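Local coordinates for protein LIN-41 (Caenorhabditis elegans, PDB 4UMG) that belongs to the TRIM-NHL family, controls the onset of developmental plasticity, and contributes here its immunoglobulin-like filamin domain, at residues A[21-26]-A[100-105]. Sequence-based numbering, arbitrary orientation.
Sequences IRERQT and SYYPSI
Thr26 and Tyr101 form an antiparallel hydrogen-bonded pair at the end of the pairing between the neighbouring strands 26-31 and 96-101 of the immunoglobulin-like filamin domain. Thr26 N reaches Tyr101 O over 2.8 Å, and Tyr101 N returns the bond to Thr26 O. Beyond this pair the strand pairing gives way to a type II turn, Ile21 to Arg24, and one further backbone bond links the segments, nearly straight at 2.7 Å from Glu23 N to Pro103 O (173° at the hydrogen).

The Thr26 side chain works in two directions: its carbons lie on Tyr101, its hydroxyl turns back to the turn. CB sits over one face of the Tyr101 ring, offset toward its rim, in a CH-pi contact 4.1 Å from the centroid. CG2, anti to the backbone N, lies on the same side of the ring just beyond its rim, 3.6 Å from Tyr101 CE1 and close to OH as well. OG1, set beside its own backbone N (chi1 -56°), donates a 2.9 Å bond back to Arg24 O from above that carbonyl's plane, and also borders CD and CG of Pro103. A valine here would probably leave Arg24 O without this hydroxyl, and the end of the turn less firmly fixed. Inside the sandwich, Met127 and Ile129 of strand 118-130 also touch Tyr101.

Tyr102 leans over the turn on the outer side. Its CE1 comes to 3.5 Å from Glu23 C, while Gln25 CG lies at the ring's edge, near its plane. Arg22 lays CG and CD against Ser104 O and sends NH1 to a salt bridge with Glu106. One water joins the two exposed side chains: it donates to Glu23 OE1 over 3.3 Å and lies 2.7 Å from Tyr102 OH, in the plane of the ring.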
ATOM      1  N   ILE A  21      -9.608   7.974  -7.844  1.00 32.33           N
ATOM      2  CA  ILE A  21      -9.891   9.021  -8.812  1.00 33.30           C
ATOM      3  C   ILE A  21      -8.613   9.654  -9.321  1.00 34.29           C
ATOM      4  O   ILE A  21      -7.723  10.013  -8.537  1.00 32.34           O
ATOM      5  CB  ILE A  21     -10.901  10.052  -8.227  1.00 37.77           C
ATOM      6  CG1 ILE A  21     -12.227   9.350  -7.801  1.00 38.54           C
ATOM      7  CG2 ILE A  21     -11.168  11.206  -9.205  1.00 40.76           C
ATOM      8  CD1 ILE A  21     -13.215  10.212  -6.955  1.00 46.81           C
ATOM      9  N   ARG A  22      -8.547   9.825 -10.641  1.00 30.99           N
ATOM     10  CA  ARG A  22      -7.428  10.451 -11.324  1.00 31.39           C
ATOM     11  C   ARG A  22      -7.179  11.844 -10.772  1.00 33.76           C
ATOM     12  O   ARG A  22      -8.131  12.591 -10.454  1.00 33.77           O
ATOM     13  CB  ARG A  22      -7.713  10.529 -12.834  1.00 35.87           C
ATOM     14  CG  ARG A  22      -6.531  10.943 -13.703  1.00 41.29           C
ATOM     15  CD  ARG A  22      -6.938  11.073 -15.168  1.00 42.02           C
ATOM     16  NE  ARG A  22      -7.941  12.117 -15.389  1.00 49.84           N
ATOM     17  CZ  ARG A  22      -8.443  12.433 -16.579  1.00 67.59           C
ATOM     18  NH1 ARG A  22      -8.042  11.790 -17.669  1.00 53.44           N
ATOM     19  NH2 ARG A  22      -9.348  13.396 -16.690  1.00 60.49           N
ATOM     20  N   GLU A  23      -5.889  12.194 -10.657  1.00 29.47           N
ATOM     21  CA  GLU A  23      -5.416  13.526 -10.257  1.00 29.10           C
ATOM     22  C   GLU A  23      -5.898  13.970  -8.869  1.00 35.51           C
ATOM     23  O   GLU A  23      -6.126  15.162  -8.619  1.00 35.06           O
ATOM     24  CB  GLU A  23      -5.780  14.580 -11.347  1.00 30.87           C
ATOM     25  CG  GLU A  23      -5.088  14.317 -12.672  1.00 34.39           C
ATOM     26  CD  GLU A  23      -5.468  15.261 -13.796  1.00 57.68           C
ATOM     27  OE1 GLU A  23      -5.269  16.487 -13.641  1.00 53.83           O
ATOM     28  OE2 GLU A  23      -5.920  14.767 -14.853  1.00 57.16           O
ATOM     29  N   ARG A  24      -6.057  13.001  -7.960  1.00 32.60           N
ATOM     30  CA  ARG A  24      -6.434  13.304  -6.584  1.00 33.40           C
ATOM     31  C   ARG A  24      -5.415  12.542  -5.751  1.00 35.09           C
ATOM     32  O   ARG A  24      -5.130  11.395  -6.075  1.00 31.15           O
ATOM     33  CB  ARG A  24      -7.851  12.784  -6.260  1.00 36.10           C
ATOM     34  CG  ARG A  24      -8.959  13.374  -7.137  1.00 41.87           C
ATOM     35  CD  ARG A  24      -9.758  14.453  -6.455  1.00 52.76           C
ATOM     36  NE  ARG A  24     -10.893  14.855  -7.285  1.00 66.85           N
ATOM     37  CZ  ARG A  24     -12.145  14.444  -7.100  1.00 78.93           C
ATOM     38  NH1 ARG A  24     -12.444  13.635  -6.092  1.00 61.49           N
ATOM     39  NH2 ARG A  24     -13.109  14.853  -7.912  1.00 67.86           N
ATOM     40  N   GLN A  25      -4.810  13.189  -4.742  1.00 32.33           N
ATOM     41  CA  GLN A  25      -3.868  12.514  -3.839  1.00 32.14           C
ATOM     42  C   GLN A  25      -4.682  11.432  -3.117  1.00 34.31           C
ATOM     43  O   GLN A  25      -5.753  11.724  -2.573  1.00 36.07           O
ATOM     44  CB  GLN A  25      -3.283  13.531  -2.837  1.00 35.88           C
ATOM     45  CG  GLN A  25      -2.089  14.280  -3.431  1.00 38.00           C
ATOM     46  CD  GLN A  25      -1.340  15.102  -2.411  1.00 64.19           C
ATOM     47  OE1 GLN A  25      -1.925  15.760  -1.540  1.00 61.75           O
ATOM     48  NE2 GLN A  25      -0.016  15.108  -2.520  1.00 53.42           N
ATOM     49  N   THR A  26      -4.211  10.187  -3.196  1.00 29.09           N
ATOM     50  CA  THR A  26      -4.926   9.003  -2.735  1.00 28.20           C
ATOM     51  C   THR A  26      -4.169   8.361  -1.585  1.00 32.27           C
ATOM     52  O   THR A  26      -2.947   8.256  -1.663  1.00 31.33           O
ATOM     53  CB  THR A  26      -5.053   8.038  -3.944  1.00 30.96           C
ATOM     54  OG1 THR A  26      -5.708   8.748  -5.008  1.00 34.02           O
ATOM     55  CG2 THR A  26      -5.822   6.763  -3.615  1.00 34.75           C
ATOM     56  N   SER A 100       0.641   7.141   0.415  1.00 25.46           N
ATOM     57  CA  SER A 100       0.023   8.178  -0.398  1.00 25.12           C
ATOM     58  C   SER A 100       0.622   8.229  -1.778  1.00 27.10           C
ATOM     59  O   SER A 100       1.834   8.093  -1.933  1.00 27.53           O
ATOM     60  CB  SER A 100       0.161   9.550   0.275  1.00 27.45           C
ATOM     61  OG  SER A 100      -0.682   9.585   1.410  1.00 46.89           O
ATOM     62  N   TYR A 101      -0.232   8.367  -2.798  1.00 25.22           N
ATOM     63  CA  TYR A 101       0.233   8.471  -4.165  1.00 23.11           C
ATOM     64  C   TYR A 101      -0.696   9.346  -5.001  1.00 26.77           C
ATOM     65  O   TYR A 101      -1.842   9.584  -4.621  1.00 26.04           O
ATOM     66  CB  TYR A 101       0.450   7.070  -4.794  1.00 23.98           C
ATOM     67  CG  TYR A 101      -0.842   6.376  -5.155  1.00 24.47           C
ATOM     68  CD1 TYR A 101      -1.592   5.704  -4.188  1.00 26.47           C
ATOM     69  CD2 TYR A 101      -1.289   6.335  -6.474  1.00 25.26           C
ATOM     70  CE1 TYR A 101      -2.769   5.033  -4.524  1.00 27.60           C
ATOM     71  CE2 TYR A 101      -2.500   5.738  -6.807  1.00 24.51           C
ATOM     72  CZ  TYR A 101      -3.234   5.079  -5.830  1.00 27.50           C
ATOM     73  OH  TYR A 101      -4.413   4.458  -6.146  1.00 29.59           O
ATOM     74  N   TYR A 102      -0.209   9.818  -6.149  1.00 23.34           N
ATOM     75  CA  TYR A 102      -0.992  10.713  -7.024  1.00 23.62           C
ATOM     76  C   TYR A 102      -1.107  10.077  -8.404  1.00 26.60           C
ATOM     77  O   TYR A 102      -0.120  10.058  -9.150  1.00 24.88           O
ATOM     78  CB  TYR A 102      -0.286  12.049  -7.119  1.00 25.88           C
ATOM     79  CG  TYR A 102      -1.042  13.098  -7.895  1.00 26.14           C
ATOM     80  CD1 TYR A 102      -1.970  13.923  -7.266  1.00 28.86           C
ATOM     81  CD2 TYR A 102      -0.767  13.330  -9.240  1.00 26.41           C
ATOM     82  CE1 TYR A 102      -2.636  14.924  -7.969  1.00 29.64           C
ATOM     83  CE2 TYR A 102      -1.387  14.371  -9.937  1.00 29.12           C
ATOM     84  CZ  TYR A 102      -2.313  15.172  -9.289  1.00 32.57           C
ATOM     85  OH  TYR A 102      -2.969  16.176  -9.961  1.00 35.30           O
ATOM     86  N   PRO A 103      -2.279   9.479  -8.725  1.00 25.23           N
ATOM     87  CA  PRO A 103      -2.439   8.837 -10.036  1.00 24.75           C
ATOM     88  C   PRO A 103      -2.761   9.882 -11.098  1.00 30.08           C
ATOM     89  O   PRO A 103      -3.866  10.422 -11.091  1.00 30.05           O
ATOM     90  CB  PRO A 103      -3.579   7.849  -9.815  1.00 27.75           C
ATOM     91  CG  PRO A 103      -4.370   8.421  -8.670  1.00 33.07           C
ATOM     92  CD  PRO A 103      -3.515   9.392  -7.919  1.00 29.59           C
ATOM     93  N   SER A 104      -1.798  10.172 -11.996  1.00 26.66           N
ATOM     94  CA  SER A 104      -1.989  11.240 -13.002  1.00 26.63           C
ATOM     95  C   SER A 104      -2.856  10.822 -14.186  1.00 32.38           C
ATOM     96  O   SER A 104      -3.431  11.672 -14.867  1.00 34.27           O
ATOM     97  CB  SER A 104      -0.637  11.757 -13.488  1.00 28.48           C
ATOM     98  OG  SER A 104      -0.022  10.863 -14.402  1.00 31.92           O
ATOM     99  N   ILE A 105      -2.911   9.518 -14.465  1.00 30.31           N
ATOM    100  CA  ILE A 105      -3.636   8.983 -15.606  1.00 31.47           C
ATOM    101  C   ILE A 105      -4.657   7.920 -15.173  1.00 33.33           C
ATOM    102  O   ILE A 105      -4.498   7.269 -14.131  1.00 28.65           O
ATOM    103  CB  ILE A 105      -2.667   8.490 -16.716  1.00 34.90           C
ATOM    104  CG1 ILE A 105      -1.777   7.312 -16.255  1.00 33.00           C
ATOM    105  CG2 ILE A 105      -1.834   9.641 -17.282  1.00 39.05           C
ATOM    106  CD1 ILE A 105      -1.058   6.569 -17.407  1.00 34.91           C
TER
HETATM  107  O   HOH W   1      -2.228  16.679 -12.487  1.00 37.39           O